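Geranyltranstransferase (IspA) (Helicobacter pylori, PDB 3LLW) probably acts as a magnesium-dependent prenyltransferase of isoprenoid biosynthesis. Local coordinates at residues V146-I151 and G200-G205; S196-L201 and E210-L215. One frame throughout, in Å; residues are numbered along the deposited sequence.

Helix 178-204 packs against two neighbours in a mainly helical fold, helix 142-156 in contact 1 and helix 209-236 in contact 2. Contact 1 uses its C-terminal end, contact 2 the turns just before it, and both partners run nearly antiparallel to it. The two contacts share Gly-200 and Leu-201, and their centres lie about 9 Å apart. In both, apolar side chains meet, and no hydrogen bond crosses either interface. Contact 1 is smaller (197 Å² buried) and only partly buried, centred on one valine; contact 2 is the buried one of the two and covers 382 Å² through leucines, an isoleucine and a phenylalanine. Val-202 CG2 and Phe-212 CE1, 4.0 Å apart, join them.

Contact 1 (V146-I151 and G200-G205); sequences VELIKI and GLVASG
In the mainly helical prenyl synthase fold, the end of helix 178-204 packs antiparallel on helix 142-156, and Val-202 is the side chain that Glu-147, Leu-148 and Ile-151 all meet. The local axes come within 9.6 Å at 169°, with Leu-148 and Val-202 closest in backbone register. Val-202 divides its two methyls between successive turns of the opposing helix. CG1, set anti to the backbone N (chi1 166°), goes to Leu-148, whose CD2 lies only 3.5 Å from Val-202 CG1, tighter than usual for two methyl carbons. Leu-148 and Val-202 lie alongside with reversed direction, flank to flank. CG2, beside the backbone N, serves the following turn, where Ile-151 CD1 reaches Val-202 CG2 at 3.8 Å. Glu-147 takes part through its aliphatic base: its CB lies 3.9 Å from Val-202 CG1. The same Leu-148 CD2 also passes Ala-203 CB at 4.2 Å, extending the apolar patch by one residue.

No hydrogen bond crosses the interface. The polar chemistry belongs to the helix end, where Ser-204 OG donates to Leu-201 O at 2.6 Å, in the carbonyl plane and on a lone pair, and Gly-205 leaves the helix with positive phi. Ala-203 also rests on Phe-56 of helix 51-63, while Val-202 also touches Phe-212 of helix 209-236. On the other side of helix 142-156, Val-146, Ile-149 and Lys-150 pack on Ser-136 of the second subunit, and Ile-149 also meets helix 117-137 of its own chain.

Contact 2 (S196-L201 and E210-L215); sequences SLIMGL and ELFKWL
Ile-198 and Leu-201 interleave with Phe-212 and Leu-215 in a helical hairpin, the antiparallel pairing of two helices consecutive in the chain, 178-204 and 209-236. The local axes pass 9.4 Å apart, crossing at 163°. Among the aliphatic contacts, Ile-198 and Leu-215 overlap side by side as they extend from their facing helices, with Ile-198 CG2 3.8 Å from Leu-215 CB. One turn on, Leu-201 sends its two methyls to different partners: CD1 meets Leu-211 CD2 at 4.0 Å, and CD2 lies on the backbone of Phe-212, 3.6 Å from its N. Leu-215 CD1 touches both Leu-201 CB and the carbonyl oxygen of Leu-197.

Helix 51-63 and helix 287-301 close over the leucines, Val-59 and Leu-293 each touching both Leu-197 and Leu-215; Ile-198 also reaches Ile-151 of helix 142-156.

In the aromatic contact Ile-198 lies against one face of the Phe-212 ring, with its CB over that face. Ile-198 has CG1 between its backbone N and carbonyl carbon (chi1 62°), which carries the ethyl arm past the CZ side of the ring, and there Ile-198 CD1 comes to 3.7 Å from Phe-212 CZ.

Contact 1 (V146-I151 and G200-G205)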
loop_
_atom_site.group_PDB
_atom_site.type_symbol
_atom_site.label_atom_id
_atom_site.label_comp_id
_atom_site.label_asym_id
_atom_site.label_seq_id
_atom_site.Cartn_x
_atom_site.Cartn_y
_atom_site.Cartn_z
ATOM N N VAL A 146 -8.834 -1.849 11.862
ATOM C CA VAL A 146 -9.484 -2.172 10.591
ATOM C C VAL A 146 -10.115 -0.939 9.954
ATOM O O VAL A 146 -9.811 -0.631 8.793
ATOM C CB VAL A 146 -10.473 -3.347 10.703
ATOM C CG1 VAL A 146 -11.423 -3.392 9.504
ATOM C CG2 VAL A 146 -9.695 -4.644 10.785
ATOM N N GLU A 147 -10.931 -0.216 10.723
ATOM C CA GLU A 147 -11.495 1.072 10.278
ATOM C C GLU A 147 -10.464 2.113 9.799
ATOM O O GLU A 147 -10.702 2.789 8.819
ATOM C CB GLU A 147 -12.384 1.676 11.358
ATOM C CG GLU A 147 -13.841 1.305 11.195
ATOM C CD GLU A 147 -14.389 0.574 12.408
ATOM O OE1 GLU A 147 -14.448 1.182 13.501
ATOM O OE2 GLU A 147 -14.761 -0.615 12.263
ATOM N N LEU A 148 -9.333 2.220 10.485
ATOM C CA LEU A 148 -8.314 3.213 10.146
ATOM C C LEU A 148 -7.719 2.882 8.798
ATOM O O LEU A 148 -7.551 3.757 7.956
ATOM C CB LEU A 148 -7.221 3.259 11.216
ATOM C CG LEU A 148 -7.600 3.834 12.583
ATOM C CD1 LEU A 148 -6.575 3.499 13.631
ATOM C CD2 LEU A 148 -7.853 5.311 12.531
ATOM N N ILE A 149 -7.446 1.590 8.602
ATOM C CA ILE A 149 -6.969 1.050 7.335
ATOM C C ILE A 149 -7.960 1.240 6.189
ATOM O O ILE A 149 -7.544 1.693 5.101
ATOM C CB ILE A 149 -6.483 -0.409 7.495
ATOM C CG1 ILE A 149 -5.211 -0.426 8.349
ATOM C CG2 ILE A 149 -6.195 -1.044 6.144
ATOM C CD1 ILE A 149 -4.683 -1.814 8.677
ATOM N N LYS A 150 -9.255 0.939 6.433
ATOM C CA LYS A 150 -10.340 1.231 5.474
ATOM C C LYS A 150 -10.330 2.690 5.036
ATOM O O LYS A 150 -10.494 2.990 3.846
ATOM C CB LYS A 150 -11.738 1.000 6.090
ATOM C CG LYS A 150 -12.151 -0.414 6.423
ATOM C CD LYS A 150 -13.671 -0.436 6.689
ATOM C CE LYS A 150 -14.130 -1.716 7.343
ATOM N NZ LYS A 150 -15.615 -1.781 7.351
ATOM N N ILE A 151 -10.172 3.594 6.005
ATOM C CA ILE A 151 -10.148 5.030 5.730
ATOM C C ILE A 151 -8.919 5.447 4.903
ATOM O O ILE A 151 -9.072 6.061 3.852
ATOM C CB ILE A 151 -10.244 5.861 7.023
ATOM C CG1 ILE A 151 -11.632 5.675 7.660
ATOM C CG2 ILE A 151 -10.019 7.362 6.741
ATOM C CD1 ILE A 151 -11.723 6.239 9.044
ATOM N N GLY A 200 -8.442 10.598 13.288
ATOM C CA GLY A 200 -8.418 11.098 14.678
ATOM C C GLY A 200 -9.636 10.685 15.523
ATOM O O GLY A 200 -9.487 10.312 16.698
ATOM N N LEU A 201 -10.834 10.759 14.945
ATOM C CA LEU A 201 -12.075 10.360 15.678
ATOM C C LEU A 201 -12.099 8.855 15.941
ATOM O O LEU A 201 -12.224 8.421 17.076
ATOM C CB LEU A 201 -13.353 10.800 14.936
ATOM C CG LEU A 201 -14.709 10.396 15.564
ATOM C CD1 LEU A 201 -14.855 10.903 17.003
ATOM C CD2 LEU A 201 -15.866 10.896 14.742
ATOM N N VAL A 202 -11.961 8.079 14.871
ATOM C CA VAL A 202 -11.863 6.624 14.921
ATOM C C VAL A 202 -10.841 6.127 15.955
ATOM O O VAL A 202 -11.192 5.319 16.832
ATOM C CB VAL A 202 -11.581 6.056 13.493
ATOM C CG1 VAL A 202 -11.130 4.602 13.532
ATOM C CG2 VAL A 202 -12.819 6.191 12.632
ATOM N N ALA A 203 -9.605 6.636 15.877
ATOM C CA ALA A 203 -8.537 6.266 16.826
ATOM C C ALA A 203 -8.830 6.609 18.295
ATOM O O ALA A 203 -8.341 5.926 19.186
ATOM C CB ALA A 203 -7.203 6.864 16.408
ATOM N N SER A 204 -9.619 7.657 18.543
ATOM C CA SER A 204 -9.990 8.037 19.915
ATOM C C SER A 204 -10.949 7.053 20.592
ATOM O O SER A 204 -11.051 7.037 21.817
ATOM C CB SER A 204 -10.574 9.449 19.963
ATOM O OG SER A 204 -11.896 9.469 19.465
ATOM N N GLY A 205 -11.640 6.243 19.796
ATOM C CA GLY A 205 -12.556 5.235 20.326
ATOM C C GLY A 205 -13.989 5.684 20.558
ATOM O O GLY A 205 -14.870 4.844 20.747
#

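Contact 2 (S196-L201 and E210-L215)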
loop_
_atom_site.group_PDB
_atom_site.type_symbol
_atom_site.label_atom_id
_atom_site.label_comp_id
_atom_site.label_asym_id
_atom_site.label_seq_id
_atom_site.Cartn_x
_atom_site.Cartn_y
_atom_site.Cartn_z
ATOM N N SER A 196 -7.076 12.166 7.606
ATOM C CA SER A 196 -6.363 12.572 8.850
ATOM C C SER A 196 -7.323 12.979 9.997
ATOM O O SER A 196 -7.206 12.486 11.118
ATOM C CB SER A 196 -5.397 13.723 8.571
ATOM O OG SER A 196 -4.542 13.440 7.458
ATOM N N LEU A 197 -8.273 13.858 9.706
ATOM C CA LEU A 197 -9.233 14.309 10.712
ATOM C C LEU A 197 -10.110 13.187 11.257
ATOM O O LEU A 197 -10.120 12.970 12.464
ATOM C CB LEU A 197 -10.100 15.445 10.177
ATOM C CG LEU A 197 -9.363 16.758 9.979
ATOM C CD1 LEU A 197 -10.142 17.617 9.042
ATOM C CD2 LEU A 197 -9.172 17.505 11.285
ATOM N N ILE A 198 -10.771 12.432 10.376
ATOM C CA ILE A 198 -11.650 11.310 10.810
ATOM C C ILE A 198 -10.919 10.078 11.373
ATOM O O ILE A 198 -11.493 9.294 12.167
ATOM C CB ILE A 198 -12.688 10.896 9.733
ATOM C CG1 ILE A 198 -11.986 10.392 8.466
ATOM C CG2 ILE A 198 -13.628 12.067 9.436
ATOM C CD1 ILE A 198 -12.904 9.858 7.381
ATOM N N MET A 199 -9.653 9.923 10.986
ATOM C CA MET A 199 -8.787 8.900 11.560
ATOM C C MET A 199 -8.468 9.289 13.003
ATOM O O MET A 199 -8.276 8.407 13.845
ATOM C CB MET A 199 -7.496 8.671 10.741
ATOM C CG MET A 199 -7.617 7.784 9.466
ATOM S SD MET A 199 -6.148 7.980 8.354
ATOM C CE MET A 199 -5.063 6.850 9.218
ATOM N N GLY A 200 -8.442 10.598 13.288
ATOM C CA GLY A 200 -8.418 11.098 14.678
ATOM C C GLY A 200 -9.636 10.685 15.523
ATOM O O GLY A 200 -9.487 10.312 16.698
ATOM N N LEU A 201 -10.834 10.759 14.945
ATOM C CA LEU A 201 -12.075 10.360 15.678
ATOM C C LEU A 201 -12.099 8.855 15.941
ATOM O O LEU A 201 -12.224 8.421 17.076
ATOM C CB LEU A 201 -13.353 10.800 14.936
ATOM C CG LEU A 201 -14.709 10.396 15.564
ATOM C CD1 LEU A 201 -14.855 10.903 17.003
ATOM C CD2 LEU A 201 -15.866 10.896 14.742
ATOM N N GLU A 210 -22.561 11.767 13.844
ATOM C CA GLU A 210 -22.744 13.143 13.412
ATOM C C GLU A 210 -21.425 13.895 13.308
ATOM O O GLU A 210 -21.250 14.708 12.399
ATOM C CB GLU A 210 -23.648 13.886 14.387
ATOM C CG GLU A 210 -25.138 13.838 14.069
ATOM C CD GLU A 210 -25.881 15.062 14.604
ATOM O OE1 GLU A 210 -25.544 15.548 15.709
ATOM O OE2 GLU A 210 -26.803 15.544 13.910
ATOM N N LEU A 211 -20.521 13.641 14.257
ATOM C CA LEU A 211 -19.211 14.300 14.287
ATOM C C LEU A 211 -18.336 13.773 13.159
ATOM O O LEU A 211 -17.564 14.530 12.561
ATOM C CB LEU A 211 -18.512 14.124 15.644
ATOM C CG LEU A 211 -17.172 14.851 15.821
ATOM C CD1 LEU A 211 -17.353 16.347 15.624
ATOM C CD2 LEU A 211 -16.538 14.564 17.176
ATOM N N PHE A 212 -18.467 12.476 12.886
ATOM C CA PHE A 212 -17.819 11.837 11.757
ATOM C C PHE A 212 -18.172 12.562 10.464
ATOM O O PHE A 212 -17.271 13.030 9.745
ATOM C CB PHE A 212 -18.198 10.355 11.670
ATOM C CG PHE A 212 -17.345 9.565 10.715
ATOM C CD1 PHE A 212 -16.255 8.835 11.183
ATOM C CD2 PHE A 212 -17.622 9.548 9.343
ATOM C CE1 PHE A 212 -15.457 8.105 10.303
ATOM C CE2 PHE A 212 -16.831 8.817 8.460
ATOM C CZ PHE A 212 -15.750 8.093 8.940
ATOM N N LYS A 213 -19.472 12.668 10.191
ATOM C CA LYS A 213 -19.963 13.313 8.979
ATOM C C LYS A 213 -19.467 14.746 8.896
ATOM O O LYS A 213 -19.028 15.214 7.826
ATOM C CB LYS A 213 -21.491 13.279 8.933
ATOM C CG LYS A 213 -22.078 12.015 8.317
ATOM C CD LYS A 213 -23.553 12.234 7.965
ATOM C CE LYS A 213 -23.942 11.557 6.643
ATOM N NZ LYS A 213 -23.945 10.063 6.718
ATOM N N TRP A 214 -19.521 15.421 10.044
ATOM C CA TRP A 214 -19.061 16.790 10.165
ATOM C C TRP A 214 -17.561 16.929 9.867
ATOM O O TRP A 214 -17.180 17.799 9.087
ATOM C CB TRP A 214 -19.392 17.354 11.552
ATOM C CG TRP A 214 -19.152 18.828 11.640
ATOM C CD1 TRP A 214 -20.053 19.816 11.399
ATOM C CD2 TRP A 214 -17.916 19.477 11.958
ATOM N NE1 TRP A 214 -19.464 21.043 11.561
ATOM C CE2 TRP A 214 -18.148 20.864 11.895
ATOM C CE3 TRP A 214 -16.629 19.019 12.280
ATOM C CZ2 TRP A 214 -17.150 21.799 12.151
ATOM C CZ3 TRP A 214 -15.637 19.943 12.530
ATOM C CH2 TRP A 214 -15.903 21.322 12.468
ATOM N N LEU A 215 -16.723 16.097 10.490
ATOM C CA LEU A 215 -15.261 16.179 10.277
ATOM C C LEU A 215 -14.882 15.862 8.838
ATOM O O LEU A 215 -14.014 16.531 8.254
ATOM C CB LEU A 215 -14.479 15.264 11.225
ATOM C CG LEU A 215 -14.201 15.712 12.659
ATOM C CD1 LEU A 215 -13.576 14.570 13.407
ATOM C CD2 LEU A 215 -13.318 16.950 12.729
#